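Putative thiol-disulfide isomerase or thioredoxin (Salmonella enterica subsp. enterica serovar Typhimurium, PDB 3L9V) probably catalyses the formation or exchange of disulfide bonds in other proteins, as a thioredoxin-fold oxidoreductase related to DsbA. Local coordinates at residues A[3-14]-A[152-164]. Sequence-based numbering, arbitrary orientation.
Sequences AEWESITPPVVD and RGRYHINNAAFGA
Glu6 and His156 form a hydrogen-bonded pair where strand 5-7, at the edge of the central sheet of this DsbA-like thioredoxin fold, runs antiparallel to strand 155-157. Their backbones exchange two bonds, His156 N to Glu6 O at 2.8 Å and Glu6 N to His156 O at 3.0 Å. The Glu6 side chain starts with CG between the backbone N and the carbonyl carbon (chi1 53°), a turn that carries it alongside His156. From CB the chain runs to CG, 3.8 Å from His156 O and close to His156 CB, then extends through CD, which approaches ND1, to OE1, which accepts a nearly straight bond (170°) from His156 ND1 at 3.1 Å. The donor lies above the carboxylate plane, while OE1 sits close to the plane of the imidazole. Arg144 forms a salt bridge with the same OE1, so a carboxylate suits a site where a histidine N-H and an arginine share one oxygen, and Tyr150 stacks on the imidazole. On the other sheet face, the edge of Tyr155 meets the face of the six-membered ring of Trp5, the planes at 73°. Gly153 suits its loop because a residue without a side chain easily adopts its positive phi. Beside it, Val12 N donates in the carbonyl plane, onto a lone pair of Gly153 O, at 2.8 Å.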
loop_
_atom_site.group_PDB
_atom_site.type_symbol
_atom_site.label_atom_id
_atom_site.label_comp_id
_atom_site.label_asym_id
_atom_site.label_seq_id
_atom_site.Cartn_x
_atom_site.Cartn_y
_atom_site.Cartn_z
ATOM N N ALA A 3 -17.761 10.511 8.320
ATOM C CA ALA A 3 -16.435 10.858 8.800
ATOM C C ALA A 3 -15.963 9.991 9.962
ATOM O O ALA A 3 -15.890 10.490 11.090
ATOM C CB ALA A 3 -16.405 12.319 9.198
ATOM N N GLU A 4 -15.602 8.727 9.710
ATOM C CA GLU A 4 -15.345 7.802 10.832
ATOM C C GLU A 4 -14.028 7.002 10.846
ATOM O O GLU A 4 -13.434 6.701 9.816
ATOM C CB GLU A 4 -16.550 6.892 11.043
ATOM C CG GLU A 4 -16.464 5.807 12.086
ATOM C CD GLU A 4 -17.740 5.783 12.928
ATOM O OE1 GLU A 4 -18.355 6.863 13.085
ATOM O OE2 GLU A 4 -18.136 4.703 13.419
ATOM N N TRP A 5 -13.612 6.660 12.060
ATOM C CA TRP A 5 -12.268 6.192 12.367
ATOM C C TRP A 5 -12.319 5.646 13.794
ATOM O O TRP A 5 -13.225 5.982 14.564
ATOM C CB TRP A 5 -11.248 7.352 12.268
ATOM C CG TRP A 5 -11.586 8.571 13.158
ATOM C CD1 TRP A 5 -12.281 9.702 12.797
ATOM C CD2 TRP A 5 -11.258 8.735 14.544
ATOM N NE1 TRP A 5 -12.398 10.552 13.877
ATOM C CE2 TRP A 5 -11.773 9.980 14.957
ATOM C CE3 TRP A 5 -10.583 7.940 15.477
ATOM C CZ2 TRP A 5 -11.638 10.449 16.260
ATOM C CZ3 TRP A 5 -10.433 8.416 16.775
ATOM C CH2 TRP A 5 -10.962 9.660 17.152
ATOM N N GLU A 6 -11.358 4.799 14.140
ATOM C CA GLU A 6 -11.290 4.217 15.471
ATOM C C GLU A 6 -9.836 4.257 15.906
ATOM O O GLU A 6 -8.936 4.087 15.079
ATOM C CB GLU A 6 -11.795 2.766 15.456
ATOM C CG GLU A 6 -11.091 1.898 14.408
ATOM C CD GLU A 6 -11.640 0.476 14.320
ATOM O OE1 GLU A 6 -10.934 -0.392 13.764
ATOM O OE2 GLU A 6 -12.768 0.224 14.800
ATOM N N SER A 7 -9.609 4.527 17.190
ATOM C CA SER A 7 -8.276 4.466 17.765
ATOM C C SER A 7 -7.837 3.026 17.749
ATOM O O SER A 7 -8.612 2.153 18.110
ATOM C CB SER A 7 -8.305 4.914 19.226
ATOM O OG SER A 7 -8.641 6.279 19.343
ATOM N N ILE A 8 -6.596 2.762 17.362
ATOM C CA ILE A 8 -6.082 1.419 17.538
ATOM C C ILE A 8 -5.373 1.282 18.885
ATOM O O ILE A 8 -4.803 2.239 19.417
ATOM C CB ILE A 8 -5.145 0.965 16.385
ATOM C CG1 ILE A 8 -3.869 1.814 16.363
ATOM C CG2 ILE A 8 -5.906 0.989 15.054
ATOM C CD1 ILE A 8 -2.787 1.267 15.477
ATOM N N THR A 9 -5.420 0.073 19.424
ATOM C CA THR A 9 -4.750 -0.224 20.675
ATOM C C THR A 9 -3.996 -1.535 20.526
ATOM O O THR A 9 -4.586 -2.551 20.183
ATOM C CB THR A 9 -5.762 -0.371 21.824
ATOM O OG1 THR A 9 -6.747 -1.340 21.455
ATOM C CG2 THR A 9 -6.456 0.955 22.105
ATOM N N PRO A 10 -2.690 -1.520 20.807
ATOM C CA PRO A 10 -1.983 -0.328 21.265
ATOM C C PRO A 10 -1.567 0.482 20.053
ATOM O O PRO A 10 -1.514 -0.079 18.963
ATOM C CB PRO A 10 -0.729 -0.906 21.942
ATOM C CG PRO A 10 -0.792 -2.407 21.733
ATOM C CD PRO A 10 -1.777 -2.660 20.656
ATOM N N PRO A 11 -1.277 1.775 20.239
ATOM C CA PRO A 11 -0.758 2.644 19.179
ATOM C C PRO A 11 0.587 2.136 18.661
ATOM O O PRO A 11 1.224 1.309 19.309
ATOM C CB PRO A 11 -0.571 3.981 19.890
ATOM C CG PRO A 11 -1.531 3.938 21.035
ATOM C CD PRO A 11 -1.545 2.516 21.481
ATOM N N VAL A 12 0.989 2.601 17.489
ATOM C CA VAL A 12 2.305 2.282 16.954
ATOM C C VAL A 12 3.187 3.497 17.149
ATOM O O VAL A 12 2.838 4.596 16.708
ATOM C CB VAL A 12 2.225 1.932 15.452
ATOM C CG1 VAL A 12 3.634 1.588 14.877
ATOM C CG2 VAL A 12 1.253 0.795 15.255
ATOM N N VAL A 13 4.320 3.335 17.831
ATOM C CA VAL A 13 5.220 4.482 18.021
ATOM C C VAL A 13 6.150 4.673 16.825
ATOM O O VAL A 13 6.566 3.702 16.180
ATOM C CB VAL A 13 6.071 4.390 19.311
ATOM C CG1 VAL A 13 5.209 3.988 20.492
ATOM C CG2 VAL A 13 7.227 3.417 19.120
ATOM N N ASP A 14 6.483 5.931 16.547
ATOM C CA ASP A 14 7.322 6.265 15.408
ATOM C C ASP A 14 6.678 5.836 14.096
ATOM O O ASP A 14 7.381 5.426 13.176
ATOM C CB ASP A 14 8.690 5.595 15.524
ATOM C CG ASP A 14 9.450 6.024 16.764
ATOM O OD1 ASP A 14 9.108 7.073 17.358
ATOM O OD2 ASP A 14 10.399 5.302 17.144
ATOM N N ARG A 152 -1.015 8.648 11.918
ATOM C CA ARG A 152 -0.088 8.814 13.055
ATOM C C ARG A 152 0.038 7.629 13.995
ATOM O O ARG A 152 0.263 7.780 15.199
ATOM C CB ARG A 152 -0.429 10.084 13.838
ATOM C CG ARG A 152 -0.184 11.352 13.013
ATOM C CD ARG A 152 -1.094 12.514 13.400
ATOM N NE ARG A 152 -0.755 13.117 14.687
ATOM C CZ ARG A 152 -1.462 14.083 15.271
ATOM N NH1 ARG A 152 -1.079 14.565 16.448
ATOM N NH2 ARG A 152 -2.555 14.568 14.685
ATOM N N GLY A 153 -0.091 6.440 13.449
ATOM C CA GLY A 153 0.045 5.246 14.246
ATOM C C GLY A 153 -1.039 5.052 15.284
ATOM O O GLY A 153 -0.903 4.170 16.145
ATOM N N ARG A 154 -2.110 5.848 15.228
ATOM C CA ARG A 154 -3.175 5.674 16.224
ATOM C C ARG A 154 -4.611 5.562 15.714
ATOM O O ARG A 154 -5.458 5.020 16.410
ATOM C CB ARG A 154 -3.095 6.721 17.344
ATOM C CG ARG A 154 -2.351 7.996 16.994
ATOM C CD ARG A 154 -2.458 8.995 18.141
ATOM N NE ARG A 154 -1.813 10.273 17.857
ATOM C CZ ARG A 154 -2.035 11.381 18.562
ATOM N NH1 ARG A 154 -2.888 11.351 19.573
ATOM N NH2 ARG A 154 -1.416 12.515 18.260
ATOM N N TYR A 155 -4.895 6.068 14.522
ATOM C CA TYR A 155 -6.279 6.080 14.030
ATOM C C TYR A 155 -6.405 5.215 12.789
ATOM O O TYR A 155 -5.638 5.385 11.836
ATOM C CB TYR A 155 -6.736 7.506 13.702
ATOM C CG TYR A 155 -6.445 8.527 14.782
ATOM C CD1 TYR A 155 -7.090 8.474 16.019
ATOM C CD2 TYR A 155 -5.541 9.557 14.560
ATOM C CE1 TYR A 155 -6.827 9.421 17.011
ATOM C CE2 TYR A 155 -5.269 10.502 15.542
ATOM C CZ TYR A 155 -5.914 10.423 16.764
ATOM O OH TYR A 155 -5.643 11.351 17.731
ATOM N N HIS A 156 -7.341 4.271 12.828
ATOM C CA HIS A 156 -7.690 3.440 11.674
ATOM C C HIS A 156 -8.923 4.028 10.989
ATOM O O HIS A 156 -9.969 4.165 11.605
ATOM C CB HIS A 156 -7.963 1.996 12.104
ATOM C CG HIS A 156 -8.421 1.106 10.985
ATOM N ND1 HIS A 156 -9.481 0.227 11.120
ATOM C CD2 HIS A 156 -7.974 0.954 9.720
ATOM C CE1 HIS A 156 -9.654 -0.430 9.989
ATOM N NE2 HIS A 156 -8.758 0.000 9.114
ATOM N N ILE A 157 -8.790 4.409 9.730
ATOM C CA ILE A 157 -9.919 4.987 9.022
ATOM C C ILE A 157 -10.956 3.885 8.772
ATOM O O ILE A 157 -10.601 2.773 8.418
ATOM C CB ILE A 157 -9.487 5.685 7.712
ATOM C CG1 ILE A 157 -8.427 6.772 8.002
ATOM C CG2 ILE A 157 -10.722 6.243 6.965
ATOM C CD1 ILE A 157 -8.956 8.021 8.809
ATOM N N ASN A 158 -12.237 4.190 8.987
ATOM C CA ASN A 158 -13.286 3.216 8.700
ATOM C C ASN A 158 -13.797 3.364 7.255
ATOM O O ASN A 158 -14.642 4.208 6.991
ATOM C CB ASN A 158 -14.455 3.369 9.697
ATOM C CG ASN A 158 -15.542 2.319 9.488
ATOM O OD1 ASN A 158 -15.504 1.574 8.521
ATOM N ND2 ASN A 158 -16.508 2.261 10.398
ATOM N N ASN A 159 -13.293 2.556 6.323
ATOM C CA ASN A 159 -13.682 2.714 4.909
ATOM C C ASN A 159 -15.211 2.658 4.753
ATOM O O ASN A 159 -15.799 3.250 3.850
ATOM C CB ASN A 159 -13.100 1.586 4.052
ATOM C CG ASN A 159 -11.564 1.493 4.125
ATOM O OD1 ASN A 159 -10.878 2.486 4.337
ATOM N ND2 ASN A 159 -11.041 0.288 3.950
ATOM N N ALA A 160 -15.850 1.904 5.621
ATOM C CA ALA A 160 -17.253 1.605 5.400
ATOM C C ALA A 160 -18.159 2.645 6.070
ATOM O O ALA A 160 -19.368 2.445 6.163
ATOM C CB ALA A 160 -17.567 0.197 5.870
ATOM N N ALA A 161 -17.579 3.769 6.493
ATOM C CA ALA A 161 -18.351 4.810 7.157
ATOM C C ALA A 161 -18.516 6.061 6.286
ATOM O O ALA A 161 -18.951 7.097 6.772
ATOM C CB ALA A 161 -17.718 5.169 8.528
ATOM N N PHE A 162 -18.173 5.967 5.001
ATOM C CA PHE A 162 -18.261 7.124 4.109
ATOM C C PHE A 162 -19.386 6.923 3.100
ATOM O O PHE A 162 -19.655 5.799 2.681
ATOM C CB PHE A 162 -16.928 7.369 3.377
ATOM C CG PHE A 162 -15.829 7.821 4.292
ATOM C CD1 PHE A 162 -14.997 6.905 4.894
ATOM C CD2 PHE A 162 -15.671 9.156 4.589
ATOM C CE1 PHE A 162 -14.003 7.315 5.772
ATOM C CE2 PHE A 162 -14.689 9.575 5.474
ATOM C CZ PHE A 162 -13.848 8.654 6.061
ATOM N N GLY A 163 -20.062 8.006 2.750
ATOM C CA GLY A 163 -21.126 7.952 1.763
ATOM C C GLY A 163 -20.937 9.034 0.717
ATOM O O GLY A 163 -20.501 10.134 1.032
ATOM N N ALA A 164 -21.243 8.710 -0.532
ATOM C CA ALA A 164 -21.195 9.694 -1.606
ATOM C C ALA A 164 -21.863 9.135 -2.855
ATOM O O ALA A 164 -21.872 7.932 -3.065
ATOM C CB ALA A 164 -19.746 10.062 -1.908
HETATM O O HOH W 1 3.453 6.842 15.871
#